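Local coordinates for NtrC family transcriptional regulator (Clostridium acetobutylicum ATCC 824, PDB 2Q5C), which probably regulates sigma-54-dependent transcription as an ATP- and DNA-binding NtrC-family activator, represented here by its N-terminal PrpR_N (propionate catabolism activator) domain, at residues I10-N15 with G149-D154; S37-S42 with S126-I131; R58-D63 with I100-S105; T133-V138 with T153-K158. All coordinates share one frame; numbering follows the deposited sequence. Where two conformers were deposited one is given.

Overall arrangement
The chain forms two alpha/beta lobes, each with a parallel four-stranded sheet of order 2-1-3-4. Interactions 1, 2 and 3 join one lobe to the other where the C-terminal ends of the strands of both sheets face the cleft. Their centres lie close: interaction 2 is about 12 Å from interaction 1 and about 10 Å from interaction 3. Ser-37 OG with Thr-151 OG1 (2.8 Å) ties 1 to 2, and Leu-38 N with Thr-61 OG1 (2.9 Å) ties 2 to 3. Glycerol in the cleft, probably from the crystallisation liquor, comes about 3 Å from the Thr-151 side chain. Interaction 4 packs two helices inside the second lobe, about 16 Å from interaction 3 between centres.

Interaction 1 (I10-N15 with G149-D154); sequences ISQNEN and GKTVTD
Thr-151 OG1 sits among several polar groups, 3.1 Å from Gln-12 OE1 and hydrogen-bonded to Ser-37 OG and to a glycerol. The two residues face each other across the cleft of a two-lobed alpha/beta fold: Gln-12 lies just past strand 6-11 of one lobe, and Thr-151 in the first turn of helix 150-158 of the other. Gln-12 places CG anti to its own carbonyl carbon (chi1 -63°) and runs on extended, which carries the amide over the gap to cross Thr-151 and Lys-150 at roughly right angles. The same oxygen lies 3.7 Å from Lys-150 CB, so the aliphatic start of the lysine packs against the amide. Glutamine suits this place because the two polar atoms of its amide do different work. OE1 accepts from a second glycerol, while NE2 donates to a water at 2.9 Å that in turn donates to Asp-154 OD2 at 2.7 Å. That carboxylate is steadied within its own helix, since Lys-150 NZ forms a salt bridge with OD2 on the syn lone pair, at 3.1 Å. Around Gln-12 the backbone is shaped by Ser-11 and Asn-13. Asn-13 is the N-cap of helix 14-27, its OD1 accepting from Leu-16 N. Ser-11 and Asn-13 also form an ST turn, Asn-13 N donating to Ser-11 OG at 2.9 Å, nearly straight at 164°.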
loop_
_atom_site.group_PDB
_atom_site.type_symbol
_atom_site.label_atom_id
_atom_site.label_comp_id
_atom_site.label_asym_id
_atom_site.label_seq_id
_atom_site.Cartn_x
_atom_site.Cartn_y
_atom_site.Cartn_z
ATOM N N ILE A 10 -0.033 0.239 -10.005
ATOM C CA ILE A 10 1.147 1.008 -9.604
ATOM C C ILE A 10 1.391 0.649 -8.143
ATOM O O ILE A 10 0.527 0.881 -7.286
ATOM C CB ILE A 10 0.951 2.530 -9.781
ATOM C CG1 ILE A 10 0.560 2.812 -11.238
ATOM C CG2 ILE A 10 2.250 3.255 -9.364
ATOM C CD1 ILE A 10 0.267 4.304 -11.551
ATOM N N SER A 11 2.528 0.011 -7.875
ATOM C CA SER A 11 2.762 -0.587 -6.563
ATOM C C SER A 11 4.262 -0.752 -6.420
ATOM O O SER A 11 4.975 -0.737 -7.407
ATOM C CB SER A 11 2.086 -1.966 -6.560
ATOM O OG SER A 11 2.363 -2.700 -5.367
ATOM N N GLN A 12 4.729 -0.934 -5.196
ATOM C CA GLN A 12 6.121 -1.343 -4.977
ATOM C C GLN A 12 6.197 -2.801 -4.529
ATOM O O GLN A 12 7.293 -3.291 -4.222
ATOM C CB GLN A 12 6.788 -0.448 -3.940
ATOM C CG GLN A 12 6.896 0.992 -4.358
ATOM C CD GLN A 12 7.621 1.793 -3.328
ATOM O OE1 GLN A 12 7.090 2.074 -2.239
ATOM N NE2 GLN A 12 8.847 2.142 -3.639
ATOM N N ASN A 13 5.063 -3.495 -4.510
ATOM C CA ASN A 13 4.987 -4.858 -3.993
ATOM C C ASN A 13 5.248 -5.825 -5.147
ATOM O O ASN A 13 4.409 -5.972 -6.043
ATOM C CB ASN A 13 3.604 -5.082 -3.383
ATOM C CG ASN A 13 3.541 -6.294 -2.517
ATOM O OD1 ASN A 13 3.426 -7.406 -3.015
ATOM N ND2 ASN A 13 3.632 -6.090 -1.188
ATOM N N GLU A 14 6.407 -6.476 -5.130
ATOM C CA GLU A 14 6.801 -7.369 -6.219
ATOM C C GLU A 14 5.827 -8.518 -6.420
ATOM O O GLU A 14 5.582 -8.935 -7.559
ATOM C CB GLU A 14 8.228 -7.894 -6.022
ATOM C CG GLU A 14 9.292 -6.790 -6.023
ATOM C CD GLU A 14 9.341 -5.965 -7.321
ATOM O OE1 GLU A 14 9.228 -6.549 -8.427
ATOM O OE2 GLU A 14 9.505 -4.720 -7.245
ATOM N N ASN A 15 5.253 -9.028 -5.335
ATOM C CA ASN A 15 4.334 -10.159 -5.466
ATOM C C ASN A 15 3.074 -9.757 -6.221
ATOM O O ASN A 15 2.611 -10.483 -7.114
ATOM C CB ASN A 15 3.978 -10.734 -4.099
ATOM C CG ASN A 15 5.084 -11.609 -3.541
ATOM O OD1 ASN A 15 6.083 -11.901 -4.221
ATOM N ND2 ASN A 15 4.914 -12.040 -2.295
ATOM N N GLY A 149 3.742 0.574 5.511
ATOM C CA GLY A 149 3.922 0.405 4.069
ATOM C C GLY A 149 5.364 0.577 3.621
ATOM O O GLY A 149 6.233 1.066 4.369
ATOM N N LYS A 150 5.629 0.208 2.378
ATOM C CA LYS A 150 6.988 0.098 1.864
ATOM C C LYS A 150 7.787 1.400 1.876
ATOM O O LYS A 150 8.988 1.385 2.165
ATOM C CB LYS A 150 6.962 -0.493 0.436
ATOM C CG LYS A 150 8.327 -0.794 -0.176
ATOM C CD LYS A 150 9.115 -1.799 0.639
ATOM C CE LYS A 150 10.098 -2.600 -0.237
ATOM N NZ LYS A 150 11.094 -1.741 -0.970
ATOM N N THR A 151 7.173 2.530 1.534
ATOM C CA THR A 151 7.941 3.774 1.521
ATOM C C THR A 151 8.413 4.093 2.940
ATOM O O THR A 151 9.571 4.518 3.166
ATOM C CB THR A 151 7.111 4.911 0.946
ATOM O OG1 THR A 151 6.581 4.475 -0.323
ATOM C CG2 THR A 151 7.941 6.145 0.743
ATOM N N VAL A 152 7.520 3.884 3.897
ATOM C CA VAL A 152 7.853 4.111 5.308
ATOM C C VAL A 152 8.899 3.115 5.805
ATOM O O VAL A 152 9.840 3.526 6.500
ATOM C CB VAL A 152 6.601 4.102 6.166
ATOM C CG1 VAL A 152 6.934 4.218 7.650
ATOM C CG2 VAL A 152 5.693 5.262 5.767
ATOM N N THR A 153 8.750 1.821 5.503
ATOM C CA THR A 153 9.741 0.868 6.017
ATOM C C THR A 153 11.081 1.088 5.371
ATOM O O THR A 153 12.118 0.885 6.032
ATOM C CB THR A 153 9.283 -0.612 5.931
ATOM O OG1 THR A 153 8.984 -0.936 4.570
ATOM C CG2 THR A 153 8.035 -0.823 6.790
ATOM N N ASP A 154 11.098 1.512 4.105
ATOM C CA ASP A 154 12.367 1.860 3.449
ATOM C C ASP A 154 13.060 2.996 4.186
ATOM O O ASP A 154 14.286 2.937 4.397
ATOM C CB ASP A 154 12.188 2.212 1.971
ATOM C CG ASP A 154 12.042 0.995 1.085
ATOM O OD1 ASP A 154 12.397 -0.125 1.509
ATOM O OD2 ASP A 154 11.606 1.183 -0.084
HETATM O O HOH W 1 10.036 3.129 -1.205
#

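Interaction 2 (S37-S42 with S126-I131); sequences SLTRAS and SSEDEI. With SO4 (sulfate ion), chain E.
Segments 37-42 and 126-131 come nearest at Leu-38 and Glu-128, whose CA atoms are 6.7 Å apart, where the chain near the start of helix 38-48 meets the loop leading to helix 131-140. Leu-38 has an unusual positive phi of 52°, and beyond it Thr-39 N and, through a water, Arg-40 N turn to the other lobe. Glu-128 answers them. With CG anti to its backbone N (chi1 176°) and the chain extended, it spans the gap and sets OE1 against Thr-39. Two bonds grip this oxygen from opposite faces of the carboxylate plane: Thr-39 N at 2.9 Å, on the syn side, and Thr-39 OG1 at 2.7 Å, nearly in line with the C-O bond. The second oxygen, OE2, takes a bond from a water at 2.7 Å, and Arg-40 N donates to that same water at 3.0 Å. Beside this polar grip Leu-38 meets Ile-131 tip to tip, CD1 to CD1 at 3.8 Å, and the same methyl packs along the aliphatic part of Glu-128. A sulfate, probably from the crystallisation liquor, accepts from Asp-129 N at 2.9 Å and is also bound by Tyr-64 OH. One glutamate from the other lobe thus takes up both Thr-39 donors and, through a water, Arg-40 N. Its negative charge probably gains from the positive end of helix 38-48.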
loop_
_atom_site.group_PDB
_atom_site.type_symbol
_atom_site.label_atom_id
_atom_site.label_comp_id
_atom_site.label_asym_id
_atom_site.label_seq_id
_atom_site.Cartn_x
_atom_site.Cartn_y
_atom_site.Cartn_z
ATOM N N SER A 37 5.505 4.842 -5.752
ATOM C CA SER A 37 4.566 5.202 -4.687
ATOM C C SER A 37 4.382 6.723 -4.601
ATOM O O SER A 37 5.195 7.502 -5.144
ATOM C CB SER A 37 5.061 4.692 -3.315
ATOM O OG SER A 37 6.214 5.428 -2.918
ATOM N N LEU A 38 3.327 7.110 -3.899
ATOM C CA LEU A 38 3.125 8.497 -3.467
ATOM C C LEU A 38 3.227 9.515 -4.608
ATOM O O LEU A 38 2.610 9.306 -5.668
ATOM C CB LEU A 38 4.038 8.819 -2.292
ATOM C CG LEU A 38 3.891 7.851 -1.101
ATOM C CD1 LEU A 38 4.838 8.265 0.027
ATOM C CD2 LEU A 38 2.477 7.732 -0.585
ATOM N N THR A 39 3.962 10.613 -4.429
ATOM C CA THR A 39 3.982 11.652 -5.488
ATOM C C THR A 39 4.516 11.120 -6.814
ATOM O O THR A 39 3.946 11.387 -7.885
ATOM C CB THR A 39 4.748 12.906 -5.024
ATOM O OG1 THR A 39 4.085 13.431 -3.875
ATOM C CG2 THR A 39 4.794 13.967 -6.134
ATOM N N ARG A 40 5.589 10.338 -6.783
ATOM C CA ARG A 40 6.128 9.789 -8.026
ATOM C C ARG A 40 5.098 8.895 -8.738
ATOM O O ARG A 40 4.977 8.952 -9.971
ATOM C CB ARG A 40 7.399 9.007 -7.717
ATOM C CG ARG A 40 7.987 8.362 -8.912
ATOM C CD ARG A 40 9.435 8.006 -8.689
ATOM N NE ARG A 40 9.943 7.292 -9.860
ATOM C CZ ARG A 40 9.817 5.982 -10.040
ATOM N NH1 ARG A 40 9.210 5.238 -9.119
ATOM N NH2 ARG A 40 10.294 5.414 -11.141
ATOM N N ALA A 41 4.347 8.089 -7.971
ATOM C CA ALA A 41 3.253 7.296 -8.540
ATOM C C ALA A 41 2.191 8.156 -9.181
ATOM O O ALA A 41 1.687 7.792 -10.240
ATOM C CB ALA A 41 2.633 6.375 -7.482
ATOM N N SER A 42 1.891 9.312 -8.574
ATOM C CA SER A 42 0.861 10.194 -9.149
ATOM C C SER A 42 1.341 10.791 -10.481
ATOM O O SER A 42 0.536 10.937 -11.402
ATOM C CB SER A 42 0.453 11.274 -8.141
ATOM O OG SER A 42 1.420 12.274 -8.000
ATOM N N SER A 126 -0.092 11.910 7.291
ATOM C CA SER A 126 -1.089 12.348 6.311
ATOM C C SER A 126 -0.504 12.793 4.992
ATOM O O SER A 126 -1.261 13.097 4.057
ATOM C CB SER A 126 -1.955 13.475 6.888
ATOM O OG SER A 126 -2.863 12.941 7.837
ATOM N N SER A 127 0.821 12.844 4.900
ATOM C CA SER A 127 1.483 13.261 3.673
ATOM C C SER A 127 2.867 12.658 3.566
ATOM O O SER A 127 3.510 12.352 4.580
ATOM C CB SER A 127 1.574 14.791 3.604
ATOM O OG SER A 127 2.490 15.269 4.568
ATOM N N GLU A 128 3.328 12.510 2.329
ATOM C CA GLU A 128 4.663 12.012 2.027
ATOM C C GLU A 128 5.749 12.811 2.728
ATOM O O GLU A 128 6.760 12.246 3.162
ATOM C CB GLU A 128 4.881 12.064 0.500
ATOM C CG GLU A 128 6.251 11.664 0.024
ATOM C CD GLU A 128 6.322 11.448 -1.463
ATOM O OE1 GLU A 128 5.338 11.768 -2.161
ATOM O OE2 GLU A 128 7.358 10.929 -1.923
ATOM N N ASP A 129 5.531 14.123 2.842
ATOM C CA ASP A 129 6.547 14.998 3.420
ATOM C C ASP A 129 6.762 14.828 4.931
ATOM O O ASP A 129 7.703 15.398 5.489
ATOM C CB ASP A 129 6.246 16.455 3.072
ATOM C CG ASP A 129 6.473 16.759 1.597
ATOM O OD1 ASP A 129 7.224 16.010 0.909
ATOM O OD2 ASP A 129 5.898 17.778 1.132
ATOM N N GLU A 130 5.918 14.025 5.568
ATOM C CA GLU A 130 6.002 13.780 7.012
ATOM C C GLU A 130 6.868 12.566 7.327
ATOM O O GLU A 130 7.252 12.348 8.491
ATOM C CB GLU A 130 4.618 13.587 7.607
ATOM C CG GLU A 130 3.835 14.899 7.666
ATOM C CD GLU A 130 2.386 14.746 8.041
ATOM O OE1 GLU A 130 1.936 13.633 8.371
ATOM O OE2 GLU A 130 1.663 15.771 7.998
ATOM N N ILE A 131 7.160 11.756 6.323
ATOM C CA ILE A 131 7.742 10.421 6.585
ATOM C C ILE A 131 9.104 10.447 7.264
ATOM O O ILE A 131 9.307 9.773 8.281
ATOM C CB ILE A 131 7.729 9.522 5.327
ATOM C CG1 ILE A 131 6.279 9.200 4.967
ATOM C CG2 ILE A 131 8.545 8.216 5.574
ATOM C CD1 ILE A 131 6.081 8.515 3.583
HETATM S S SO4 E . 3.135 16.183 -0.114
HETATM O O1 SO4 E . 3.056 17.563 0.363
HETATM O O2 SO4 E . 3.820 16.096 -1.404
HETATM O O3 SO4 E . 3.899 15.444 0.888
HETATM O O4 SO4 E . 1.779 15.666 -0.262
HETATM O O HOH W 2 7.303 9.998 -4.406
#

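Interaction 3 (R58-D63 with I100-S105); sequences RGATSD and IAYKHS
Tyr-102, at the end of strand 96-102, stands with its ring flat against Ala-60, near the start of helix 59-66. CG is anti to the backbone N (chi1 -174°), which sends the ring across to the other lobe, and Ala-60 CB sits over one face, 3.5 Å from the ring centroid and 9° off the normal: a CH-pi contact that a small methyl can make this closely. The phenol OH reaches on to Asp-63, donating to OD2 at 2.6 Å on its anti lone pair, in the conformer given of two. Next comes Lys-103, the central residue of a gamma turn in which His-104 N donates to Tyr-102 O; its extended side chain lies over the ring face opposite Ala-60, with CG 3.8 Å above the plane. Its NZ ends in a salt bridge with the same Asp-63 OD2 at 3.0 Å, met on the syn side and 31° out of the carboxylate plane. Asp-63 OD1 has a further partner in Lys-67, so one aspartate serves a phenol and two lysines. A helix's N-terminal part held by the aromatic and lysine at a strand's C-terminal end is an interlobe contact at the cleft between two Rossmann-like alpha/beta lobes.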
loop_
_atom_site.group_PDB
_atom_site.type_symbol
_atom_site.label_atom_id
_atom_site.label_comp_id
_atom_site.label_asym_id
_atom_site.label_seq_id
_atom_site.Cartn_x
_atom_site.Cartn_y
_atom_site.Cartn_z
ATOM N N ARG A 58 -2.505 1.101 -3.893
ATOM C CA ARG A 58 -2.851 0.748 -2.539
ATOM C C ARG A 58 -2.584 1.906 -1.611
ATOM O O ARG A 58 -1.665 2.699 -1.814
ATOM C CB ARG A 58 -1.999 -0.458 -2.155
ATOM C CG ARG A 58 -2.386 -1.095 -0.855
ATOM C CD ARG A 58 -2.005 -2.568 -0.882
ATOM N NE ARG A 58 -0.586 -2.781 -0.643
ATOM C CZ ARG A 58 -0.075 -3.210 0.520
ATOM N NH1 ARG A 58 1.228 -3.367 0.639
ATOM N NH2 ARG A 58 -0.872 -3.481 1.557
ATOM N N GLY A 59 -3.394 1.979 -0.549
ATOM C CA GLY A 59 -3.082 2.849 0.572
ATOM C C GLY A 59 -2.849 4.308 0.223
ATOM O O GLY A 59 -3.610 4.895 -0.572
ATOM N N ALA A 60 -1.818 4.924 0.789
ATOM C CA ALA A 60 -1.558 6.333 0.592
ATOM C C ALA A 60 -1.372 6.675 -0.892
ATOM O O ALA A 60 -1.818 7.744 -1.367
ATOM C CB ALA A 60 -0.357 6.767 1.398
ATOM N N THR A 61 -0.695 5.787 -1.619
ATOM C CA THR A 61 -0.489 6.023 -3.051
ATOM C C THR A 61 -1.810 6.233 -3.770
ATOM O O THR A 61 -1.917 7.113 -4.633
ATOM C CB THR A 61 0.316 4.877 -3.647
ATOM O OG1 THR A 61 1.634 4.933 -3.100
ATOM C CG2 THR A 61 0.426 5.003 -5.177
ATOM N N SER A 62 -2.833 5.474 -3.389
ATOM C CA SER A 62 -4.128 5.587 -4.056
ATOM C C SER A 62 -4.756 6.970 -3.841
ATOM O O SER A 62 -5.453 7.475 -4.730
ATOM C CB SER A 62 -5.052 4.429 -3.655
ATOM O OG SER A 62 -5.515 4.551 -2.330
ATOM N N ASP A 63 -4.497 7.576 -2.685
ATOM C CA ASP A 63 -4.974 8.924 -2.393
ATOM C C ASP A 63 -4.276 9.950 -3.293
ATOM O O ASP A 63 -4.920 10.840 -3.867
ATOM C CB ASP A 63 -4.713 9.219 -0.915
ATOM C CG ASP A 63 -5.411 10.469 -0.430
ATOM O OD1 ASP A 63 -6.528 10.764 -0.903
ATOM O OD2 ASP A 63 -4.842 11.134 0.449
ATOM N N ILE A 100 2.985 2.301 11.813
ATOM C CA ILE A 100 2.781 3.593 11.177
ATOM C C ILE A 100 1.692 3.456 10.127
ATOM O O ILE A 100 1.803 2.631 9.206
ATOM C CB ILE A 100 4.087 4.170 10.577
ATOM C CG1 ILE A 100 5.121 4.371 11.707
ATOM C CG2 ILE A 100 3.806 5.487 9.814
ATOM C CD1 ILE A 100 6.442 4.942 11.294
ATOM N N ALA A 101 0.629 4.227 10.282
ATOM C CA ALA A 101 -0.486 4.139 9.337
ATOM C C ALA A 101 -0.768 5.483 8.694
ATOM O O ALA A 101 -0.502 6.529 9.277
ATOM C CB ALA A 101 -1.722 3.646 10.024
ATOM N N TYR A 102 -1.318 5.441 7.484
ATOM C CA TYR A 102 -1.749 6.632 6.765
ATOM C C TYR A 102 -3.124 7.072 7.238
ATOM O O TYR A 102 -4.088 6.322 7.098
ATOM C CB TYR A 102 -1.838 6.328 5.268
ATOM C CG TYR A 102 -2.141 7.528 4.387
ATOM C CD1 TYR A 102 -1.272 8.605 4.352
ATOM C CD2 TYR A 102 -3.272 7.554 3.554
ATOM C CE1 TYR A 102 -1.496 9.696 3.537
ATOM C CE2 TYR A 102 -3.515 8.680 2.729
ATOM C CZ TYR A 102 -2.606 9.728 2.736
ATOM O OH TYR A 102 -2.739 10.863 1.934
ATOM N N LYS A 103 -3.184 8.288 7.788
ATOM C CA LYS A 103 -4.425 8.963 8.241
ATOM C C LYS A 103 -5.169 8.321 9.412
ATOM O O LYS A 103 -5.458 9.007 10.402
ATOM C CB LYS A 103 -5.362 9.304 7.060
ATOM C CG LYS A 103 -4.743 10.307 6.116
ATOM C CD LYS A 103 -5.679 10.791 5.004
ATOM C CE LYS A 103 -4.988 11.840 4.152
ATOM N NZ LYS A 103 -5.804 12.341 2.983
ATOM N N HIS A 104 -5.464 7.029 9.309
ATOM C CA HIS A 104 -6.305 6.339 10.282
ATOM C C HIS A 104 -5.777 4.922 10.560
ATOM O O HIS A 104 -5.212 4.267 9.672
ATOM C CB HIS A 104 -7.767 6.265 9.780
ATOM C CG HIS A 104 -8.385 7.603 9.481
ATOM N ND1 HIS A 104 -8.629 8.550 10.457
ATOM C CD2 HIS A 104 -8.825 8.145 8.318
ATOM C CE1 HIS A 104 -9.182 9.618 9.906
ATOM N NE2 HIS A 104 -9.312 9.398 8.608
ATOM N N SER A 105 -5.989 4.449 11.783
ATOM C CA SER A 105 -5.699 3.060 12.135
ATOM C C SER A 105 -6.498 2.084 11.274
ATOM O O SER A 105 -7.654 2.352 10.939
ATOM C CB SER A 105 -6.079 2.803 13.594
ATOM O OG SER A 105 -5.518 3.800 14.435
#

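Interaction 4 (T133-V138 with T153-K158); sequences TLISKV and TDEAIK
Ile-135 points from helix 131-140 toward helix 150-158 and crosses Glu-155 obliquely, and each branch finds its own place. CG1 rests on the aliphatic part of Glu-155, 3.6 Å from its CG. The other branch, CG2, lies 3.9 Å from Ala-156 CA and beside the carbonyl O of Glu-155. The ethyl arm bends at chi2 (-57°), which brings CD1 to 4.1 Å from Ala-156 CB. Small alanine leaves the backbones free to come close, 5.9 Å between the CA atoms of Ile-135 and Ala-156. Glu-155 holds CG anti to its backbone N and then turns at chi2 (59°), so its methylene groups face the isoleucine while the carboxylate leads away to Gln-159 NE2. Gln-159 OE1 in turn bonds Ser-136 OG, a polar link from helix 131-140 to the residue just past helix 150-158. Both helices lie on the same face of the second lobe's parallel sheet, on the crossovers before and after strand 145-148; toward the sheet, Ile-135 also touches Ile-100 and Ala-156 touches Val-146. The contact is thus almost wholly van der Waals in character, and its one charged side chain contributes carbon to the packing and keeps its carboxylate at a polar partner.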
loop_
_atom_site.group_PDB
_atom_site.type_symbol
_atom_site.label_atom_id
_atom_site.label_comp_id
_atom_site.label_asym_id
_atom_site.label_seq_id
_atom_site.Cartn_x
_atom_site.Cartn_y
_atom_site.Cartn_z
ATOM N N THR A 133 10.510 12.734 9.051
ATOM C CA THR A 133 10.399 13.267 10.423
ATOM C C THR A 133 9.782 12.236 11.355
ATOM O O THR A 133 10.202 12.061 12.503
ATOM C CB THR A 133 9.538 14.555 10.443
ATOM O OG1 THR A 133 10.155 15.526 9.602
ATOM C CG2 THR A 133 9.378 15.116 11.863
ATOM N N LEU A 134 8.755 11.549 10.879
ATOM C CA LEU A 134 8.123 10.530 11.663
ATOM C C LEU A 134 9.064 9.394 12.037
ATOM O O LEU A 134 9.005 8.892 13.166
ATOM C CB LEU A 134 6.911 10.011 10.893
ATOM C CG LEU A 134 5.941 9.245 11.761
ATOM C CD1 LEU A 134 5.471 10.113 12.945
ATOM C CD2 LEU A 134 4.749 8.829 10.899
ATOM N N ILE A 135 9.912 8.973 11.110
ATOM C CA ILE A 135 10.938 7.944 11.375
ATOM C C ILE A 135 11.915 8.445 12.447
ATOM O O ILE A 135 12.233 7.720 13.392
ATOM C CB ILE A 135 11.637 7.446 10.071
ATOM C CG1 ILE A 135 10.616 6.651 9.213
ATOM C CG2 ILE A 135 12.881 6.599 10.359
ATOM C CD1 ILE A 135 9.972 5.458 9.941
ATOM N N SER A 136 12.335 9.701 12.336
ATOM C CA SER A 136 13.149 10.284 13.419
ATOM C C SER A 136 12.444 10.250 14.748
ATOM O O SER A 136 13.067 9.953 15.777
ATOM C CB SER A 136 13.530 11.723 13.079
ATOM O OG SER A 136 14.477 11.723 12.023
ATOM N N LYS A 137 11.153 10.542 14.766
ATOM C CA LYS A 137 10.396 10.471 16.000
ATOM C C LYS A 137 10.454 9.070 16.589
ATOM O O LYS A 137 10.628 8.897 17.781
ATOM C CB LYS A 137 8.936 10.923 15.799
ATOM C CG LYS A 137 8.244 11.169 17.094
ATOM C CD LYS A 137 6.828 11.664 16.877
ATOM C CE LYS A 137 6.203 11.988 18.183
ATOM N NZ LYS A 137 4.821 12.527 17.984
ATOM N N VAL A 138 10.262 8.043 15.762
ATOM C CA VAL A 138 10.372 6.660 16.221
ATOM C C VAL A 138 11.670 6.402 16.987
ATOM O O VAL A 138 11.627 5.816 18.077
ATOM C CB VAL A 138 10.224 5.674 15.027
ATOM C CG1 VAL A 138 10.475 4.217 15.467
ATOM C CG2 VAL A 138 8.817 5.831 14.420
ATOM N N THR A 153 8.750 1.821 5.503
ATOM C CA THR A 153 9.741 0.868 6.017
ATOM C C THR A 153 11.081 1.088 5.371
ATOM O O THR A 153 12.118 0.885 6.032
ATOM C CB THR A 153 9.283 -0.612 5.931
ATOM O OG1 THR A 153 8.984 -0.936 4.570
ATOM C CG2 THR A 153 8.035 -0.823 6.790
ATOM N N ASP A 154 11.098 1.512 4.105
ATOM C CA ASP A 154 12.367 1.860 3.449
ATOM C C ASP A 154 13.060 2.996 4.186
ATOM O O ASP A 154 14.286 2.937 4.397
ATOM C CB ASP A 154 12.188 2.212 1.971
ATOM C CG ASP A 154 12.042 0.995 1.085
ATOM O OD1 ASP A 154 12.397 -0.125 1.509
ATOM O OD2 ASP A 154 11.606 1.183 -0.084
ATOM N N GLU A 155 12.314 4.012 4.608
ATOM C CA GLU A 155 12.907 5.113 5.378
ATOM C C GLU A 155 13.405 4.629 6.757
ATOM O O GLU A 155 14.452 5.086 7.258
ATOM C CB GLU A 155 11.912 6.283 5.523
ATOM C CG GLU A 155 12.475 7.547 6.236
ATOM C CD GLU A 155 13.697 8.183 5.567
ATOM O OE1 GLU A 155 13.881 8.031 4.339
ATOM O OE2 GLU A 155 14.452 8.875 6.293
ATOM N N ALA A 156 12.658 3.718 7.389
ATOM C CA ALA A 156 13.073 3.114 8.660
ATOM C C ALA A 156 14.437 2.491 8.520
ATOM O O ALA A 156 15.337 2.730 9.355
ATOM C CB ALA A 156 12.049 2.036 9.112
ATOM N N ILE A 157 14.597 1.676 7.493
ATOM C CA ILE A 157 15.840 0.959 7.255
ATOM C C ILE A 157 16.969 1.961 6.931
ATOM O O ILE A 157 18.096 1.820 7.428
ATOM C CB ILE A 157 15.647 -0.117 6.169
ATOM C CG1 ILE A 157 14.725 -1.218 6.710
ATOM C CG2 ILE A 157 17.006 -0.721 5.748
ATOM C CD1 ILE A 157 14.051 -2.071 5.606
ATOM N N LYS A 158 16.650 3.011 6.187
ATOM C CA LYS A 158 17.650 4.052 5.889
ATOM C C LYS A 158 18.173 4.698 7.178
ATOM O O LYS A 158 19.378 5.018 7.275
ATOM C CB LYS A 158 17.061 5.116 4.966
ATOM C CG LYS A 158 18.066 6.204 4.544
ATOM C CD LYS A 158 17.417 7.233 3.615
ATOM C CE LYS A 158 18.407 8.335 3.259
ATOM N NZ LYS A 158 17.721 9.475 2.596
#